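Local structure of DNA photolyase (Agrobacterium tumefaciens, 4U63) at residues A25-W30 / G51-V56; Q70-H75 / L208-P213; S147-H152 / V298-C303; F417-P422 / R486-Y491. The protein is a class III photolyase that repairs cyclobutane pyrimidine dimers in ultraviolet-damaged DNA, using light with FAD as cofactor and methenyltetrahydrofolate as antenna chromophore. All blocks are in the same frame, centred on the assembly; numbering follows the deposited sequence.

Contact 1 (A25-W30 / G51-V56); sequences APVIVW and GPVIPV. With SO4 (sulfate ion), chain L.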
# COMPACT_ATOMS: atom_id res chain seq x y z
N ALA A 25 21.58 -29.22 -9.96
CA ALA A 25 21.77 -27.87 -10.49
C ALA A 25 21.24 -26.82 -9.50
O ALA A 25 20.35 -27.11 -8.70
CB ALA A 25 21.07 -27.72 -11.83
N PRO A 26 21.78 -25.59 -9.56
CA PRO A 26 21.18 -24.52 -8.78
C PRO A 26 19.77 -24.12 -9.22
O PRO A 26 19.28 -24.53 -10.30
CB PRO A 26 22.14 -23.34 -8.98
CG PRO A 26 23.43 -23.96 -9.39
CD PRO A 26 23.05 -25.17 -10.19
N VAL A 27 19.15 -23.32 -8.38
CA VAL A 27 17.84 -22.72 -8.64
C VAL A 27 17.91 -21.25 -8.25
O VAL A 27 18.41 -20.89 -7.16
CB VAL A 27 16.71 -23.46 -7.87
CG1 VAL A 27 17.06 -23.67 -6.40
CG2 VAL A 27 15.38 -22.71 -8.01
N ILE A 28 17.42 -20.39 -9.14
CA ILE A 28 17.35 -18.96 -8.88
C ILE A 28 15.99 -18.59 -8.33
O ILE A 28 14.96 -18.99 -8.87
CB ILE A 28 17.63 -18.16 -10.17
CG1 ILE A 28 19.07 -18.42 -10.63
CG2 ILE A 28 17.40 -16.67 -9.96
CD1 ILE A 28 19.32 -18.10 -12.08
N VAL A 29 15.99 -17.82 -7.24
CA VAL A 29 14.77 -17.28 -6.66
C VAL A 29 14.79 -15.78 -6.88
O VAL A 29 15.60 -15.08 -6.28
CB VAL A 29 14.65 -17.55 -5.14
CG1 VAL A 29 13.33 -16.99 -4.61
CG2 VAL A 29 14.74 -19.04 -4.85
N TRP A 30 13.88 -15.30 -7.72
CA TRP A 30 13.81 -13.87 -8.04
C TRP A 30 12.77 -13.20 -7.14
O TRP A 30 11.58 -13.44 -7.30
CB TRP A 30 13.50 -13.69 -9.54
CG TRP A 30 13.31 -12.26 -9.96
CD1 TRP A 30 13.79 -11.13 -9.33
CD2 TRP A 30 12.60 -11.79 -11.11
NE1 TRP A 30 13.41 -10.02 -10.01
CE2 TRP A 30 12.68 -10.39 -11.11
CE3 TRP A 30 11.89 -12.43 -12.15
CZ2 TRP A 30 12.08 -9.60 -12.10
CZ3 TRP A 30 11.29 -11.64 -13.14
CH2 TRP A 30 11.40 -10.24 -13.11
N GLY A 51 19.99 -28.52 -4.38
CA GLY A 51 21.10 -27.77 -4.94
C GLY A 51 21.18 -26.35 -4.42
O GLY A 51 20.36 -25.94 -3.59
N PRO A 52 22.18 -25.57 -4.90
CA PRO A 52 22.35 -24.19 -4.46
C PRO A 52 21.16 -23.28 -4.77
O PRO A 52 20.60 -23.35 -5.87
CB PRO A 52 23.58 -23.73 -5.24
CG PRO A 52 24.34 -24.97 -5.51
CD PRO A 52 23.28 -26.00 -5.78
N VAL A 53 20.79 -22.46 -3.80
CA VAL A 53 19.73 -21.48 -3.95
C VAL A 53 20.39 -20.12 -4.19
O VAL A 53 21.26 -19.70 -3.40
CB VAL A 53 18.81 -21.43 -2.72
CG1 VAL A 53 17.70 -20.40 -2.90
CG2 VAL A 53 18.21 -22.81 -2.45
N ILE A 54 19.99 -19.46 -5.26
CA ILE A 54 20.55 -18.17 -5.66
C ILE A 54 19.45 -17.10 -5.60
O ILE A 54 18.73 -16.90 -6.58
CB ILE A 54 21.14 -18.20 -7.09
CG1 ILE A 54 22.00 -19.46 -7.32
CG2 ILE A 54 21.93 -16.92 -7.37
CD1 ILE A 54 23.22 -19.57 -6.44
N PRO A 55 19.31 -16.42 -4.44
CA PRO A 55 18.34 -15.33 -4.35
C PRO A 55 18.84 -14.08 -5.06
O PRO A 55 20.00 -13.69 -4.88
CB PRO A 55 18.23 -15.08 -2.84
CG PRO A 55 18.74 -16.32 -2.21
CD PRO A 55 19.85 -16.74 -3.12
N VAL A 56 17.97 -13.46 -5.85
CA VAL A 56 18.30 -12.22 -6.56
C VAL A 56 17.14 -11.23 -6.47
O VAL A 56 15.96 -11.61 -6.54
CB VAL A 56 18.68 -12.50 -8.05
CG1 VAL A 56 17.52 -13.12 -8.82
CG2 VAL A 56 19.17 -11.22 -8.73
S SO4 L . 20.89 -31.60 -2.89
O1 SO4 L . 21.11 -32.64 -1.87
O2 SO4 L . 22.11 -31.42 -3.68
O3 SO4 L . 19.78 -32.00 -3.79
O4 SO4 L . 20.57 -30.33 -2.22
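This is the parallel strand pair of a beta-alpha-beta unit: residues 25-30 and 51-56 pair Val27 with Val53, Ile28 with Ile54, Val29 with Pro55 and Trp30 with Val56. Val27 is gripped at both ends, its N giving a 2.9 Å hydrogen bond to Pro52 O and its O taking Ile54 N. Val29 repeats the pattern, its N reaching Ile54 O at 3.0 Å, while its O receives Val56 N. Pro55 has no N-H, but its nitrogen faces away from this partner and the ladder runs on unbroken.

Ile28, Trp30, Ile54 and Val56 line one face of the sheet. There Ile28 CG2 packs on Val56 CG1 at 3.7 Å, and the edge of the Trp30 ring brings CD1 to 3.6 Å from Val56 O. On the other face Val29 CG2 meets Val53 CG1 at 3.8 Å. Just before the second strand, Gly51 N binds O4 of a sulfate, probably from the crystallisation liquor, at 2.9 Å.

Helix 99-110 packs on Ile28 and Val56, helix 41-49 lies against Val27 and Val29, and strand 114-118 bonds the far edge of strand 27-31.

Contact 2 (Q70-H75 / L208-P213); sequences QEWWLH and LLPTKP. With MHF (5,10-methenyl-6,7,8-trihydrofolic acid), chain B.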
# COMPACT_ATOMS: atom_id res chain seq x y z
N GLN A 70 8.39 4.94 -0.60
CA GLN A 70 8.55 3.50 -0.79
C GLN A 70 10.00 3.10 -1.11
O GLN A 70 10.40 1.96 -0.86
CB GLN A 70 7.58 3.01 -1.86
CG GLN A 70 7.19 1.57 -1.68
CD GLN A 70 5.89 1.25 -2.37
OE1 GLN A 70 5.84 1.18 -3.59
NE2 GLN A 70 4.82 1.08 -1.59
N GLU A 71 10.78 4.02 -1.67
CA GLU A 71 12.23 3.80 -1.85
C GLU A 71 12.94 3.72 -0.50
O GLU A 71 13.81 2.88 -0.30
CB GLU A 71 12.85 4.88 -2.73
CG GLU A 71 12.47 4.76 -4.19
CD GLU A 71 13.03 5.86 -5.05
OE1 GLU A 71 13.36 6.94 -4.53
OE2 GLU A 71 13.14 5.66 -6.27
N TRP A 72 12.56 4.60 0.43
CA TRP A 72 13.04 4.51 1.81
C TRP A 72 12.70 3.14 2.37
O TRP A 72 13.55 2.48 2.96
CB TRP A 72 12.43 5.60 2.68
CG TRP A 72 12.83 5.55 4.12
CD1 TRP A 72 13.86 6.21 4.69
CD2 TRP A 72 12.18 4.81 5.17
NE1 TRP A 72 13.91 5.92 6.03
CE2 TRP A 72 12.90 5.07 6.36
CE3 TRP A 72 11.08 3.95 5.22
CZ2 TRP A 72 12.54 4.50 7.58
CZ3 TRP A 72 10.72 3.38 6.45
CH2 TRP A 72 11.46 3.67 7.61
N TRP A 73 11.45 2.72 2.18
CA TRP A 73 10.98 1.42 2.64
C TRP A 73 11.81 0.28 2.03
O TRP A 73 12.28 -0.62 2.73
CB TRP A 73 9.49 1.21 2.33
CG TRP A 73 8.95 0.03 3.05
CD1 TRP A 73 9.05 -1.27 2.67
CD2 TRP A 73 8.28 0.03 4.31
NE1 TRP A 73 8.46 -2.08 3.61
CE2 TRP A 73 7.98 -1.31 4.62
CE3 TRP A 73 7.88 1.04 5.20
CZ2 TRP A 73 7.30 -1.68 5.79
CZ3 TRP A 73 7.20 0.67 6.36
CH2 TRP A 73 6.93 -0.68 6.65
N LEU A 74 11.99 0.34 0.71
CA LEU A 74 12.69 -0.72 -0.02
C LEU A 74 14.11 -0.90 0.45
O LEU A 74 14.57 -2.03 0.60
CB LEU A 74 12.67 -0.45 -1.52
CG LEU A 74 13.43 -1.48 -2.39
CD1 LEU A 74 12.75 -2.83 -2.32
CD2 LEU A 74 13.54 -1.02 -3.83
N HIS A 75 14.83 0.20 0.67
CA HIS A 75 16.20 0.11 1.16
C HIS A 75 16.26 -0.74 2.43
O HIS A 75 17.02 -1.71 2.52
CB HIS A 75 16.74 1.50 1.48
CG HIS A 75 18.12 1.48 2.05
ND1 HIS A 75 19.25 1.64 1.27
CD2 HIS A 75 18.55 1.30 3.32
CE1 HIS A 75 20.31 1.56 2.04
NE2 HIS A 75 19.92 1.36 3.29
N LEU A 208 18.60 4.90 -2.58
CA LEU A 208 17.21 4.77 -2.18
C LEU A 208 16.86 5.63 -0.99
O LEU A 208 15.70 5.97 -0.81
CB LEU A 208 16.88 3.31 -1.89
CG LEU A 208 16.91 2.36 -3.08
CD1 LEU A 208 16.82 0.92 -2.59
CD2 LEU A 208 15.79 2.66 -4.06
N LEU A 209 17.85 5.99 -0.17
CA LEU A 209 17.60 6.76 1.05
C LEU A 209 17.70 8.26 0.84
O LEU A 209 18.45 8.72 -0.04
CB LEU A 209 18.58 6.36 2.15
CG LEU A 209 18.48 4.96 2.76
CD1 LEU A 209 19.51 4.85 3.87
CD2 LEU A 209 17.08 4.66 3.27
N PRO A 210 16.95 9.05 1.64
CA PRO A 210 17.20 10.49 1.69
C PRO A 210 18.57 10.77 2.29
O PRO A 210 19.06 9.97 3.09
CB PRO A 210 16.10 11.02 2.63
CG PRO A 210 15.10 9.93 2.74
CD PRO A 210 15.81 8.65 2.48
N THR A 211 19.18 11.88 1.91
CA THR A 211 20.50 12.24 2.44
C THR A 211 20.37 13.50 3.29
O THR A 211 20.29 13.42 4.52
CB THR A 211 21.53 12.40 1.31
OG1 THR A 211 21.11 13.42 0.39
CG2 THR A 211 21.69 11.08 0.56
N LYS A 212 20.34 14.66 2.64
CA LYS A 212 20.22 15.95 3.32
C LYS A 212 19.19 16.78 2.56
O LYS A 212 19.41 17.07 1.39
CB LYS A 212 21.57 16.66 3.34
N PRO A 213 18.06 17.15 3.17
CA PRO A 213 17.67 16.77 4.53
C PRO A 213 17.13 15.35 4.60
O PRO A 213 16.65 14.83 3.59
CB PRO A 213 16.55 17.75 4.84
CG PRO A 213 15.87 17.94 3.52
CD PRO A 213 16.95 17.84 2.47
N1 MHF B . 7.10 11.21 1.33
C2 MHF B . 6.79 11.56 2.58
NA2 MHF B . 5.87 10.81 3.23
N3 MHF B . 7.37 12.63 3.22
C4 MHF B . 8.28 13.40 2.59
O4 MHF B . 8.81 14.37 3.14
C4A MHF B . 8.64 13.04 1.21
N5 MHF B . 9.52 13.75 0.41
C6 MHF B . 9.51 13.64 -1.05
C7 MHF B . 9.45 12.14 -1.36
N8 MHF B . 8.31 11.52 -0.67
C8A MHF B . 7.97 11.89 0.59
C9 MHF B . 10.77 14.40 -1.50
N10 MHF B . 11.43 14.81 -0.24
C11 MHF B . 10.42 14.78 0.80
C12 MHF B . 14.03 18.15 -0.11
C13 MHF B . 12.92 18.12 0.75
C14 MHF B . 12.04 17.05 0.72
C15 MHF B . 12.25 15.97 -0.17
C16 MHF B . 13.37 15.99 -1.00
C17 MHF B . 14.25 17.06 -0.97
C MHF B . 15.02 19.29 -0.08
O MHF B . 16.06 19.13 -0.71
N MHF B . 14.78 20.38 0.65
CA MHF B . 15.73 21.45 0.89
CB MHF B . 15.28 22.77 0.26
CG MHF B . 14.46 22.60 -1.02
CD MHF B . 13.01 22.22 -0.80
OE1 MHF B . 12.52 22.23 0.35
OE2 MHF B . 12.33 21.89 -1.80
CT MHF B . 15.92 21.64 2.37
O1 MHF B . 17.01 21.32 2.87
O2 MHF B . 14.98 22.11 3.06
O HOH W 1 20.16 2.63 -1.15
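His75, on helix 68-87, carries much of the contact with the loop at 208-213. Its CB sits 3.8 Å from Leu208 CB and also touches Leu209 CD2. With CG anti to the backbone nitrogen (chi1 177°), the imidazole extends across the isobutyl group of Leu209, whose CG lies over the ring centre, 3.6 Å from the centroid and 10° off the normal, in a CH-pi contact. The two methyls divide the ring between them: CD2 rests by His75 CG, while CD1 reaches NE2 at the far side of the ring at 3.6 Å. In the ring plane, ND1 is hydrogen-bonded at 2.8 Å to a water, which accepts from Leu208 N, so this water ties the ring edge to the loop backbone and should help fix its rotation.

The CB of Leu208 points toward the helix. It meets Glu71 O at 3.5 Å, and the methyls part, CD2 going to Glu71 CB and CG, CD1 lying against the His75 backbone and 4.0 Å from Leu74 CD2. Further along, Trp72 presents its CD1 edge to Pro210 CD at 3.8 Å.

The loop then leaves the helix, and after a cis peptide bond Pro213 CD comes 3.5 Å from O1 of the methenyltetrahydrofolate. Helix 68-87 is thus flanked by this loop, while Trp72 also meets, edge-to-face, Phe219 of the same folate pocket at the start of helix 219-222.

Contact 3 (S147-H152 / V298-C303); sequences SGQLLH and VWREFC. With FAD (flavin-adenine dinucleotide), chain C.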
# COMPACT_ATOMS: atom_id res chain seq x y z
N SER A 147 1.48 -18.64 -5.95
CA SER A 147 0.52 -17.80 -5.26
C SER A 147 1.08 -17.37 -3.91
O SER A 147 2.07 -17.93 -3.43
CB SER A 147 -0.80 -18.56 -5.04
OG SER A 147 -0.62 -19.67 -4.18
N GLY A 148 0.44 -16.37 -3.31
CA GLY A 148 0.85 -15.86 -2.00
C GLY A 148 0.47 -14.40 -1.76
O GLY A 148 0.10 -14.05 -0.65
N GLN A 149 0.56 -13.57 -2.80
CA GLN A 149 0.28 -12.15 -2.66
C GLN A 149 -1.19 -11.89 -2.28
O GLN A 149 -1.48 -10.97 -1.52
CB GLN A 149 0.61 -11.39 -3.95
CG GLN A 149 0.40 -9.88 -3.85
CD GLN A 149 0.62 -9.16 -5.16
OE1 GLN A 149 0.66 -9.77 -6.21
NE2 GLN A 149 0.76 -7.84 -5.10
N LEU A 150 -2.09 -12.71 -2.83
CA LEU A 150 -3.53 -12.58 -2.61
C LEU A 150 -4.16 -13.87 -2.09
O LEU A 150 -3.72 -14.98 -2.41
CB LEU A 150 -4.21 -12.22 -3.94
CG LEU A 150 -3.78 -10.92 -4.64
CD1 LEU A 150 -4.46 -10.78 -5.98
CD2 LEU A 150 -4.07 -9.71 -3.77
N LEU A 151 -5.21 -13.71 -1.31
CA LEU A 151 -6.05 -14.82 -0.86
C LEU A 151 -6.82 -15.47 -1.99
O LEU A 151 -7.11 -16.67 -1.93
CB LEU A 151 -7.05 -14.32 0.19
CG LEU A 151 -6.47 -13.78 1.50
CD1 LEU A 151 -7.58 -13.20 2.35
CD2 LEU A 151 -5.74 -14.89 2.23
N HIS A 152 -7.17 -14.69 -3.01
CA HIS A 152 -7.96 -15.21 -4.14
C HIS A 152 -7.17 -15.06 -5.43
O HIS A 152 -6.17 -14.35 -5.48
CB HIS A 152 -9.33 -14.49 -4.23
CG HIS A 152 -9.32 -13.26 -5.07
ND1 HIS A 152 -8.73 -12.08 -4.67
CD2 HIS A 152 -9.85 -13.01 -6.30
CE1 HIS A 152 -8.88 -11.17 -5.61
NE2 HIS A 152 -9.56 -11.70 -6.60
N VAL A 298 -9.97 -8.11 2.97
CA VAL A 298 -10.70 -8.42 1.74
C VAL A 298 -10.91 -7.17 0.87
O VAL A 298 -11.03 -7.30 -0.36
CB VAL A 298 -11.99 -9.19 2.07
CG1 VAL A 298 -12.87 -9.37 0.84
CG2 VAL A 298 -11.63 -10.56 2.65
N TRP A 299 -10.96 -5.97 1.45
CA TRP A 299 -10.95 -4.74 0.62
C TRP A 299 -9.67 -4.66 -0.24
O TRP A 299 -9.74 -4.27 -1.39
CB TRP A 299 -11.13 -3.46 1.44
CG TRP A 299 -12.56 -3.14 1.72
CD1 TRP A 299 -13.25 -3.37 2.86
CD2 TRP A 299 -13.51 -2.55 0.81
NE1 TRP A 299 -14.54 -2.95 2.75
CE2 TRP A 299 -14.74 -2.45 1.49
CE3 TRP A 299 -13.43 -2.08 -0.52
CZ2 TRP A 299 -15.88 -1.90 0.91
CZ3 TRP A 299 -14.59 -1.54 -1.10
CH2 TRP A 299 -15.79 -1.46 -0.39
N ARG A 300 -8.53 -5.05 0.32
CA ARG A 300 -7.29 -5.15 -0.48
C ARG A 300 -7.47 -6.14 -1.64
O ARG A 300 -7.14 -5.82 -2.80
CB ARG A 300 -6.09 -5.52 0.41
CG ARG A 300 -4.80 -5.84 -0.34
CD ARG A 300 -3.63 -6.02 0.62
NE ARG A 300 -2.41 -6.46 -0.07
CZ ARG A 300 -2.10 -7.72 -0.39
NH1 ARG A 300 -2.90 -8.74 -0.06
NH2 ARG A 300 -0.96 -7.97 -1.02
N GLU A 301 -8.02 -7.31 -1.33
CA GLU A 301 -8.33 -8.32 -2.36
C GLU A 301 -9.20 -7.74 -3.46
O GLU A 301 -8.94 -7.94 -4.66
CB GLU A 301 -9.04 -9.52 -1.74
CG GLU A 301 -8.22 -10.28 -0.71
CD GLU A 301 -7.09 -11.07 -1.33
OE1 GLU A 301 -7.28 -11.69 -2.42
OE2 GLU A 301 -5.99 -11.08 -0.72
N PHE A 302 -10.25 -7.03 -3.05
CA PHE A 302 -11.21 -6.48 -3.98
C PHE A 302 -10.56 -5.45 -4.90
O PHE A 302 -10.84 -5.41 -6.09
CB PHE A 302 -12.39 -5.88 -3.22
CG PHE A 302 -13.53 -5.45 -4.09
CD1 PHE A 302 -14.10 -6.33 -5.02
CD2 PHE A 302 -14.09 -4.17 -3.96
CE1 PHE A 302 -15.17 -5.93 -5.82
CE2 PHE A 302 -15.16 -3.77 -4.75
CZ PHE A 302 -15.70 -4.65 -5.69
N CYS A 303 -9.68 -4.61 -4.33
CA CYS A 303 -8.95 -3.63 -5.15
C CYS A 303 -8.13 -4.31 -6.25
O CYS A 303 -8.12 -3.85 -7.40
CB CYS A 303 -8.06 -2.75 -4.27
SG CYS A 303 -8.99 -1.62 -3.20
PA FAD C . -6.17 -1.70 8.91
O1A FAD C . -7.42 -0.98 9.30
O2A FAD C . -5.35 -2.36 9.97
O5B FAD C . -6.58 -2.73 7.75
C5B FAD C . -5.84 -3.93 7.49
C4B FAD C . -5.41 -4.04 6.04
O4B FAD C . -6.54 -4.05 5.16
C3B FAD C . -4.56 -2.88 5.58
O3B FAD C . -3.19 -3.00 6.00
C2B FAD C . -4.75 -2.93 4.08
O2B FAD C . -3.90 -3.90 3.47
C1B FAD C . -6.19 -3.38 3.94
N9A FAD C . -7.15 -2.27 3.75
C8A FAD C . -7.81 -1.63 4.73
N7A FAD C . -8.64 -0.69 4.22
C5A FAD C . -8.53 -0.75 2.88
C6A FAD C . -9.14 -0.03 1.75
N6A FAD C . -10.04 0.95 1.98
N1A FAD C . -8.74 -0.38 0.51
C2A FAD C . -7.82 -1.35 0.29
N3A FAD C . -7.24 -2.05 1.29
C4A FAD C . -7.55 -1.79 2.57
N1 FAD C . -4.17 1.20 1.04
C2 FAD C . -3.00 0.67 0.64
O2 FAD C . -2.66 -0.43 1.15
N3 FAD C . -2.20 1.28 -0.27
C4 FAD C . -2.54 2.47 -0.84
O4 FAD C . -1.81 3.03 -1.69
C4X FAD C . -3.81 3.11 -0.43
N5 FAD C . -4.23 4.31 -0.93
C5X FAD C . -5.43 4.85 -0.54
C6 FAD C . -5.87 6.06 -1.06
C7 FAD C . -7.08 6.62 -0.67
C7M FAD C . -7.55 7.94 -1.24
C8 FAD C . -7.92 5.93 0.34
C8M FAD C . -9.25 6.49 0.80
C9 FAD C . -7.49 4.74 0.85
C9A FAD C . -6.28 4.15 0.47
N10 FAD C . -5.84 2.91 1.02
C10 FAD C . -4.62 2.38 0.58
C1' FAD C . -6.65 2.14 1.96
C2' FAD C . -6.49 2.34 3.45
O2' FAD C . -6.64 3.73 3.77
C3' FAD C . -5.16 1.80 3.96
O3' FAD C . -5.00 0.43 3.59
C4' FAD C . -5.13 1.93 5.48
O4' FAD C . -5.07 3.31 5.83
C5' FAD C . -3.91 1.20 6.02
O5' FAD C . -3.82 1.29 7.45
P FAD C . -3.81 -0.06 8.31
O1P FAD C . -3.63 0.30 9.74
O2P FAD C . -2.81 -1.03 7.75
O3P FAD C . -5.29 -0.63 8.06
O HOH W 2 0.71 -6.31 -2.46
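Glu301 and Arg300, neighbours on helix 287-309, reach out to the loop at 147-152 and take hold of backbone groups of Gln149, Leu151 and His152. The carboxylate works as acceptor. Glu301 OE2 receives Leu151 N at 2.8 Å on its syn side, nearly straight at 171°. Glu301 OE1 takes two donors from one residue: it lies in the imidazole plane and offers its anti lone pair to His152 ND1 at 2.7 Å, while His152 N, at 3.1 Å, comes from above the carboxylate plane. Ring and carboxylate stand 77° apart. The bend at chi2 (-71°) swings the carboxylate toward the loop backbone at Leu151 and His152.

The guanidinium works as donor. The extended Arg300 chain ends with both NH1 and NH2 pointing at Gln149 O, at 3.0 and 3.1 Å, end-on and in the guanidinium plane. Arg300 NH2 also donates to a water. Arg300 NH1 and Glu301 OE2 make only a long salt bridge.

In the photolyase fold this is where the loop after strand 142-146, from the N-terminal alpha/beta part, meets the helical FAD-binding part. Trp299, Arg300 and Cys303 belong to the flavin pocket, and Arg300 CD lies 3.6 Å from the ribose O2B of FAD.

Van der Waals contacts wrap the same carboxylate: Leu151 CB and CG lie 3.5 Å from Glu301 OE2, and Leu150 CB is as near to OE1. His152 NE2 bonds His305 ND1, on the helix that carries Glu301, and Phe171 of helix 168-177 meets the His152 ring edge-to-face.

Contact 4 (F417-P422 / R486-Y491); sequences FRIFNP and RALAAY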
# COMPACT_ATOMS: atom_id res chain seq x y z
N PHE A 417 -22.44 13.91 -6.15
CA PHE A 417 -23.24 14.96 -5.49
C PHE A 417 -23.27 14.90 -3.96
O PHE A 417 -23.69 15.86 -3.33
CB PHE A 417 -24.68 14.99 -6.05
CG PHE A 417 -25.46 13.71 -5.88
CD1 PHE A 417 -25.97 13.34 -4.63
CD2 PHE A 417 -25.71 12.88 -6.97
CE1 PHE A 417 -26.69 12.17 -4.48
CE2 PHE A 417 -26.43 11.70 -6.82
CZ PHE A 417 -26.93 11.35 -5.57
N ARG A 418 -22.84 13.78 -3.37
CA ARG A 418 -22.65 13.71 -1.92
C ARG A 418 -21.35 14.40 -1.54
O ARG A 418 -20.27 13.84 -1.74
CB ARG A 418 -22.60 12.28 -1.42
CG ARG A 418 -23.94 11.64 -1.18
CD ARG A 418 -23.76 10.36 -0.40
NE ARG A 418 -25.04 9.69 -0.21
CZ ARG A 418 -25.94 10.02 0.71
NH1 ARG A 418 -25.72 11.01 1.58
NH2 ARG A 418 -27.08 9.34 0.77
N ILE A 419 -21.46 15.61 -0.99
CA ILE A 419 -20.30 16.42 -0.61
C ILE A 419 -20.45 16.88 0.83
O ILE A 419 -21.25 17.77 1.11
CB ILE A 419 -20.19 17.68 -1.48
CG1 ILE A 419 -20.16 17.32 -2.96
CG2 ILE A 419 -18.95 18.49 -1.09
CD1 ILE A 419 -20.34 18.51 -3.87
N PHE A 420 -19.70 16.29 1.73
CA PHE A 420 -19.74 16.72 3.12
C PHE A 420 -18.69 17.75 3.41
O PHE A 420 -17.62 17.78 2.78
CB PHE A 420 -19.53 15.57 4.09
CG PHE A 420 -20.50 14.47 3.91
CD1 PHE A 420 -21.80 14.60 4.35
CD2 PHE A 420 -20.12 13.31 3.28
CE1 PHE A 420 -22.71 13.58 4.18
CE2 PHE A 420 -21.02 12.28 3.10
CZ PHE A 420 -22.32 12.42 3.55
N ASN A 421 -19.02 18.58 4.39
CA ASN A 421 -18.13 19.58 4.91
C ASN A 421 -17.03 18.88 5.71
O ASN A 421 -17.33 18.11 6.61
CB ASN A 421 -18.91 20.55 5.81
CG ASN A 421 -18.16 21.83 6.07
OD1 ASN A 421 -16.94 21.87 6.05
ND2 ASN A 421 -18.91 22.91 6.32
N PRO A 422 -15.75 19.14 5.36
CA PRO A 422 -14.63 18.61 6.16
C PRO A 422 -14.74 18.97 7.64
O PRO A 422 -14.30 18.21 8.49
CB PRO A 422 -13.41 19.31 5.56
CG PRO A 422 -13.81 19.76 4.21
CD PRO A 422 -15.30 19.87 4.17
N ARG A 486 -19.84 25.18 -6.86
CA ARG A 486 -18.96 25.00 -8.01
C ARG A 486 -18.87 23.54 -8.44
O ARG A 486 -18.93 23.24 -9.62
CB ARG A 486 -17.57 25.54 -7.68
CG ARG A 486 -16.60 25.55 -8.85
CD ARG A 486 -15.34 26.31 -8.49
NE ARG A 486 -14.62 25.67 -7.38
CZ ARG A 486 -13.53 26.17 -6.80
NH1 ARG A 486 -13.00 27.32 -7.21
NH2 ARG A 486 -12.95 25.50 -5.80
N ALA A 487 -18.72 22.63 -7.47
CA ALA A 487 -18.60 21.20 -7.78
C ALA A 487 -19.90 20.66 -8.38
O ALA A 487 -19.88 19.89 -9.35
CB ALA A 487 -18.22 20.44 -6.53
N LEU A 488 -21.03 21.06 -7.82
CA LEU A 488 -22.32 20.60 -8.33
C LEU A 488 -22.62 21.21 -9.71
O LEU A 488 -23.23 20.54 -10.55
CB LEU A 488 -23.43 20.89 -7.33
CG LEU A 488 -23.27 20.16 -5.98
CD1 LEU A 488 -24.37 20.58 -5.03
CD2 LEU A 488 -23.26 18.65 -6.16
N ALA A 489 -22.19 22.44 -9.96
CA ALA A 489 -22.30 23.03 -11.30
C ALA A 489 -21.44 22.25 -12.30
O ALA A 489 -21.84 22.03 -13.44
CB ALA A 489 -21.92 24.50 -11.30
N ALA A 490 -20.25 21.83 -11.88
CA ALA A 490 -19.36 21.03 -12.75
C ALA A 490 -19.98 19.67 -13.04
O ALA A 490 -19.86 19.16 -14.16
CB ALA A 490 -17.98 20.87 -12.13
N TYR A 491 -20.64 19.09 -12.04
CA TYR A 491 -21.36 17.82 -12.19
C TYR A 491 -22.52 17.97 -13.18
O TYR A 491 -22.72 17.13 -14.06
CB TYR A 491 -21.86 17.33 -10.83
CG TYR A 491 -22.48 15.94 -10.83
CD1 TYR A 491 -21.75 14.83 -11.24
CD2 TYR A 491 -23.79 15.73 -10.38
CE1 TYR A 491 -22.31 13.55 -11.24
CE2 TYR A 491 -24.36 14.46 -10.37
CZ TYR A 491 -23.61 13.37 -10.80
OH TYR A 491 -24.13 12.10 -10.80
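Tyr491 N donates to Ala487 O at 2.9 Å, an ordinary helical bond that joins two of the three residues helix 480-495 offers to the loop at 417-422. The third is Leu488, and what they meet on the loop is purely apolar: Ile419, pointing toward the helix, and Phe417, which meets it from the side through CA, CB and a ring edge.

Ile419 sends its long branch to the helix. CG1 stands anti to the carbonyl carbon (chi1 -55°) and the chain runs on extended, which carries CD1 to 3.7 Å from Leu488 CD2 and 3.9 Å from Ala487 CB. The isoleucine and leucine side chains lie alongside, running in opposite senses. The same Leu488 CD2 also presses on the Phe417 backbone, 3.8 Å from CA, and on its CB, so a single methyl is wedged between the two loop residues.

One turn on, Tyr491 joins in. The Phe417 ring edge brings CD2 to 4.0 Å from Tyr491 CE2, with the tyrosine carbon near the phenylalanine plane. The touch is light and lies toward the exterior, since Phe417 is exposed, whereas Ile419 and Ala487 are buried.

Behind Ile419 lies helix 362-375, through Lys374 and His375, so this side chain is sandwiched between that helix and helix 480-495. Phe416 flanks the tyrosine ring, and at the loop's far end Asn421 caps helix 422-429 by bonding Ile423 N.

In the fold
Contacts 1 and 4 lie toward opposite ends of the molecule, their centres about 56 Å apart on opposite sides of the chain's centre; the cofactors lie between. Contact 1 belongs to the parallel sheet, and strand 53-59 is followed, after a short loop, by helix 68-87 of contact 2. Contacts 2 and 3 interleave along the chain, each bridging more than 130 residues, with centres about 28 Å apart and nearest atoms about 10 Å apart. One touches the folate through Pro213, the other the flavin through Arg300. Contact 4 lies in the same FAD-binding part of the protein as the helix of contact 3, yet its nearest atoms are about 14 Å from contact 3.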